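Local coordinates for DNA mismatch repair protein MUTS (Thermus aquaticus, PDB 1EWQ) that takes part in DNA mismatch repair, binding mismatched DNA and hydrolysing ATP weakly, at residues A248-P253 with D620-R625. Sequence-based numbering, arbitrary orientation.
Sequences AFMRLP and DGIYTR. With EDO (1,2-ethanediol), chain G.
Ile622 and the selenomethionine at Met250 (atom SE in place of sulfur) meet where their side chains cross at a slant, SE resting 3.7 Å from CD1 of Ile622. Met250 sends its CG anti to the backbone N (chi1 178°), which lays CG 3.6 Å from Gly621 CA before the chain bends at chi3 and brings SE to the isoleucine. Methionine's unbranched chain suits this place, since it can follow the bare glycine backbone and still reach a branched apolar partner; beta-branched isoleucine, in turn, favours the extended conformation of a strand.

Alongside this apolar pair the two backbones run nearly parallel and join in a single beta bridge, Arg251 with Gly621. Arg251 N gives an almost straight bond to Asp620 O (2.9 Å, 170° at the hydrogen), and Arg251 O takes the amide of Ile622 at 3.2 Å. Strand 621-625 is an edge strand of the P-loop NTPase sheet of MutS domain V, its other side bonded to strand 657-662; the loop that leads into helix 254-259 thus docks on its outer edge. A glycine fits at the bridge, where a beta carbon would run into Arg251 CB.

Arg251 uses its aliphatic part here: CB and CG both lie 3.6 Å from Tyr623 OH, while the guanidinium leads away from the strand. Pro253, at the N-cap of helix 254-259, where its lack of an N-H costs the helix nothing, crosses the tyrosine at about a right angle, its CG 3.7 Å from ring atom CD2. An alanine in place of Tyr623 would probably open a gap beside the proline ring and take the hydroxyl away from the arginine's CB and CG. Ile649 and Glu652 of helix 638-652 also touch the tyrosine.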
ATOM      1  N   ALA C 248      17.805 -33.731  -5.125  1.00 25.87           N
ATOM      2  CA  ALA C 248      17.877 -34.238  -6.486  1.00 25.83           C
ATOM      3  C   ALA C 248      17.809 -33.120  -7.527  1.00 25.48           C
ATOM      4  O   ALA C 248      17.847 -33.378  -8.724  1.00 25.51           O
ATOM      5  CB  ALA C 248      16.753 -35.250  -6.725  1.00 25.82           C
ATOM      6  N   PHE C 249      17.704 -31.880  -7.064  1.00 25.24           N
ATOM      7  CA  PHE C 249      17.637 -30.739  -7.965  1.00 24.83           C
ATOM      8  C   PHE C 249      18.668 -29.691  -7.574  1.00 24.97           C
ATOM      9  O   PHE C 249      19.356 -29.820  -6.565  1.00 24.77           O
ATOM     10  CB  PHE C 249      16.242 -30.100  -7.920  1.00 24.58           C
ATOM     11  CG  PHE C 249      15.126 -31.061  -8.193  1.00 24.07           C
ATOM     12  CD1 PHE C 249      14.468 -31.701  -7.141  1.00 23.89           C
ATOM     13  CD2 PHE C 249      14.735 -31.336  -9.500  1.00 23.72           C
ATOM     14  CE1 PHE C 249      13.434 -32.604  -7.391  1.00 23.75           C
ATOM     15  CE2 PHE C 249      13.708 -32.233  -9.758  1.00 24.10           C
ATOM     16  CZ  PHE C 249      13.053 -32.871  -8.701  1.00 23.61           C
HETATM   17  N   MSE C 250      18.782 -28.648  -8.382  1.00 25.25           N
HETATM   18  CA  MSE C 250      19.718 -27.582  -8.065  1.00 25.54           C
HETATM   19  C   MSE C 250      19.217 -26.823  -6.843  1.00 25.53           C
HETATM   20  O   MSE C 250      18.041 -26.458  -6.759  1.00 25.61           O
HETATM   21  CB  MSE C 250      19.849 -26.601  -9.223  1.00 26.17           C
HETATM   22  CG  MSE C 250      20.790 -25.448  -8.909  1.00 26.77           C
HETATM   23 SE   MSE C 250      20.596 -23.963 -10.121  1.00 29.04          SE
HETATM   24  CE  MSE C 250      21.660 -24.597 -11.560  1.00 26.05           C
ATOM     25  N   ARG C 251      20.116 -26.583  -5.901  1.00 25.48           N
ATOM     26  CA  ARG C 251      19.780 -25.842  -4.694  1.00 25.43           C
ATOM     27  C   ARG C 251      19.719 -24.340  -5.014  1.00 25.02           C
ATOM     28  O   ARG C 251      20.641 -23.792  -5.632  1.00 24.33           O
ATOM     29  CB  ARG C 251      20.849 -26.075  -3.625  1.00 26.65           C
ATOM     30  CG  ARG C 251      21.036 -27.525  -3.193  1.00 28.94           C
ATOM     31  CD  ARG C 251      19.900 -27.950  -2.291  1.00 31.43           C
ATOM     32  NE  ARG C 251      20.127 -29.255  -1.680  1.00 33.13           N
ATOM     33  CZ  ARG C 251      19.434 -29.724  -0.643  1.00 33.63           C
ATOM     34  NH1 ARG C 251      18.464 -28.998  -0.091  1.00 33.36           N
ATOM     35  NH2 ARG C 251      19.719 -30.924  -0.158  1.00 34.55           N
ATOM     36  N   LEU C 252      18.639 -23.688  -4.585  1.00 24.40           N
ATOM     37  CA  LEU C 252      18.458 -22.248  -4.778  1.00 24.49           C
ATOM     38  C   LEU C 252      18.009 -21.592  -3.465  1.00 24.41           C
ATOM     39  O   LEU C 252      16.825 -21.326  -3.261  1.00 24.41           O
ATOM     40  CB  LEU C 252      17.419 -21.969  -5.866  1.00 24.24           C
ATOM     41  CG  LEU C 252      17.788 -22.340  -7.305  1.00 24.69           C
ATOM     42  CD1 LEU C 252      16.578 -22.105  -8.203  1.00 24.56           C
ATOM     43  CD2 LEU C 252      18.972 -21.520  -7.774  1.00 24.02           C
ATOM     44  N   PRO C 253      18.957 -21.340  -2.553  1.00 24.06           N
ATOM     45  CA  PRO C 253      18.635 -20.714  -1.267  1.00 23.69           C
ATOM     46  C   PRO C 253      17.831 -19.431  -1.460  1.00 23.49           C
ATOM     47  O   PRO C 253      17.860 -18.827  -2.533  1.00 23.11           O
ATOM     48  CB  PRO C 253      20.012 -20.431  -0.665  1.00 23.84           C
ATOM     49  CG  PRO C 253      20.840 -21.548  -1.189  1.00 24.00           C
ATOM     50  CD  PRO C 253      20.395 -21.648  -2.642  1.00 24.25           C
ATOM     51  N   ASP C 620      25.266 -28.060  -8.771  1.00 23.02           N
ATOM     52  CA  ASP C 620      24.348 -28.663  -7.811  1.00 23.25           C
ATOM     53  C   ASP C 620      23.626 -27.575  -7.016  1.00 23.11           C
ATOM     54  O   ASP C 620      22.660 -27.843  -6.304  1.00 22.95           O
ATOM     55  CB  ASP C 620      25.097 -29.631  -6.882  1.00 23.16           C
ATOM     56  CG  ASP C 620      26.050 -28.934  -5.937  1.00 23.63           C
ATOM     57  OD1 ASP C 620      26.336 -27.732  -6.120  1.00 23.91           O
ATOM     58  OD2 ASP C 620      26.531 -29.608  -5.002  1.00 24.35           O
ATOM     59  N   GLY C 621      24.086 -26.338  -7.180  1.00 23.22           N
ATOM     60  CA  GLY C 621      23.480 -25.214  -6.484  1.00 23.41           C
ATOM     61  C   GLY C 621      24.193 -23.902  -6.752  1.00 23.65           C
ATOM     62  O   GLY C 621      25.371 -23.883  -7.119  1.00 23.79           O
ATOM     63  N   ILE C 622      23.473 -22.800  -6.604  1.00 23.75           N
ATOM     64  CA  ILE C 622      24.066 -21.481  -6.798  1.00 24.02           C
ATOM     65  C   ILE C 622      23.975 -20.763  -5.462  1.00 24.55           C
ATOM     66  O   ILE C 622      22.882 -20.602  -4.915  1.00 24.08           O
ATOM     67  CB  ILE C 622      23.314 -20.676  -7.854  1.00 23.87           C
ATOM     68  CG1 ILE C 622      23.426 -21.371  -9.214  1.00 23.90           C
ATOM     69  CG2 ILE C 622      23.868 -19.263  -7.910  1.00 24.05           C
ATOM     70  CD1 ILE C 622      22.509 -20.791 -10.277  1.00 23.98           C
ATOM     71  N   TYR C 623      25.125 -20.348  -4.935  1.00 25.18           N
ATOM     72  CA  TYR C 623      25.177 -19.667  -3.644  1.00 25.99           C
ATOM     73  C   TYR C 623      25.756 -18.267  -3.757  1.00 26.40           C
ATOM     74  O   TYR C 623      26.907 -18.089  -4.147  1.00 26.31           O
ATOM     75  CB  TYR C 623      26.006 -20.487  -2.649  1.00 26.34           C
ATOM     76  CG  TYR C 623      25.537 -21.918  -2.526  1.00 27.55           C
ATOM     77  CD1 TYR C 623      26.232 -22.964  -3.145  1.00 27.70           C
ATOM     78  CD2 TYR C 623      24.375 -22.227  -1.819  1.00 27.98           C
ATOM     79  CE1 TYR C 623      25.778 -24.292  -3.062  1.00 28.19           C
ATOM     80  CE2 TYR C 623      23.909 -23.545  -1.734  1.00 29.05           C
ATOM     81  CZ  TYR C 623      24.614 -24.572  -2.356  1.00 29.02           C
ATOM     82  OH  TYR C 623      24.130 -25.864  -2.272  1.00 29.31           O
ATOM     83  N   THR C 624      24.951 -17.274  -3.394  1.00 26.72           N
ATOM     84  CA  THR C 624      25.365 -15.886  -3.472  1.00 26.94           C
ATOM     85  C   THR C 624      25.537 -15.204  -2.118  1.00 27.41           C
ATOM     86  O   THR C 624      24.932 -15.592  -1.113  1.00 27.27           O
ATOM     87  CB  THR C 624      24.340 -15.052  -4.282  1.00 27.07           C
ATOM     88  OG1 THR C 624      23.087 -15.019  -3.584  1.00 27.03           O
ATOM     89  CG2 THR C 624      24.123 -15.658  -5.665  1.00 27.23           C
ATOM     90  N   ARG C 625      26.375 -14.174  -2.132  1.00 27.71           N
ATOM     91  CA  ARG C 625      26.661 -13.322  -0.986  1.00 28.29           C
ATOM     92  C   ARG C 625      26.892 -11.978  -1.694  1.00 29.10           C
ATOM     93  O   ARG C 625      28.026 -11.522  -1.842  1.00 28.41           O
ATOM     94  CB  ARG C 625      27.929 -13.795  -0.257  1.00 27.84           C
ATOM     95  CG  ARG C 625      28.100 -13.275   1.184  1.00 27.43           C
ATOM     96  CD  ARG C 625      28.058 -11.752   1.290  1.00 27.75           C
ATOM     97  NE  ARG C 625      26.692 -11.228   1.234  1.00 27.61           N
ATOM     98  CZ  ARG C 625      26.380  -9.977   0.890  1.00 27.76           C
ATOM     99  NH1 ARG C 625      27.330  -9.110   0.562  1.00 27.04           N
ATOM    100  NH2 ARG C 625      25.112  -9.588   0.885  1.00 28.18           N
TER
HETATM  101  C1  EDO G 902      17.698 -25.065  -1.918  1.00 64.10           C
HETATM  102  O1  EDO G 902      18.507 -25.159  -0.722  1.00 64.27           O
HETATM  103  C2  EDO G 902      16.285 -24.692  -1.564  1.00 64.61           C
HETATM  104  O2  EDO G 902      15.853 -23.649  -2.418  1.00 64.51           O
HETATM  105  O   HOH W   1      21.653 -30.336  -5.398  1.00 24.39           O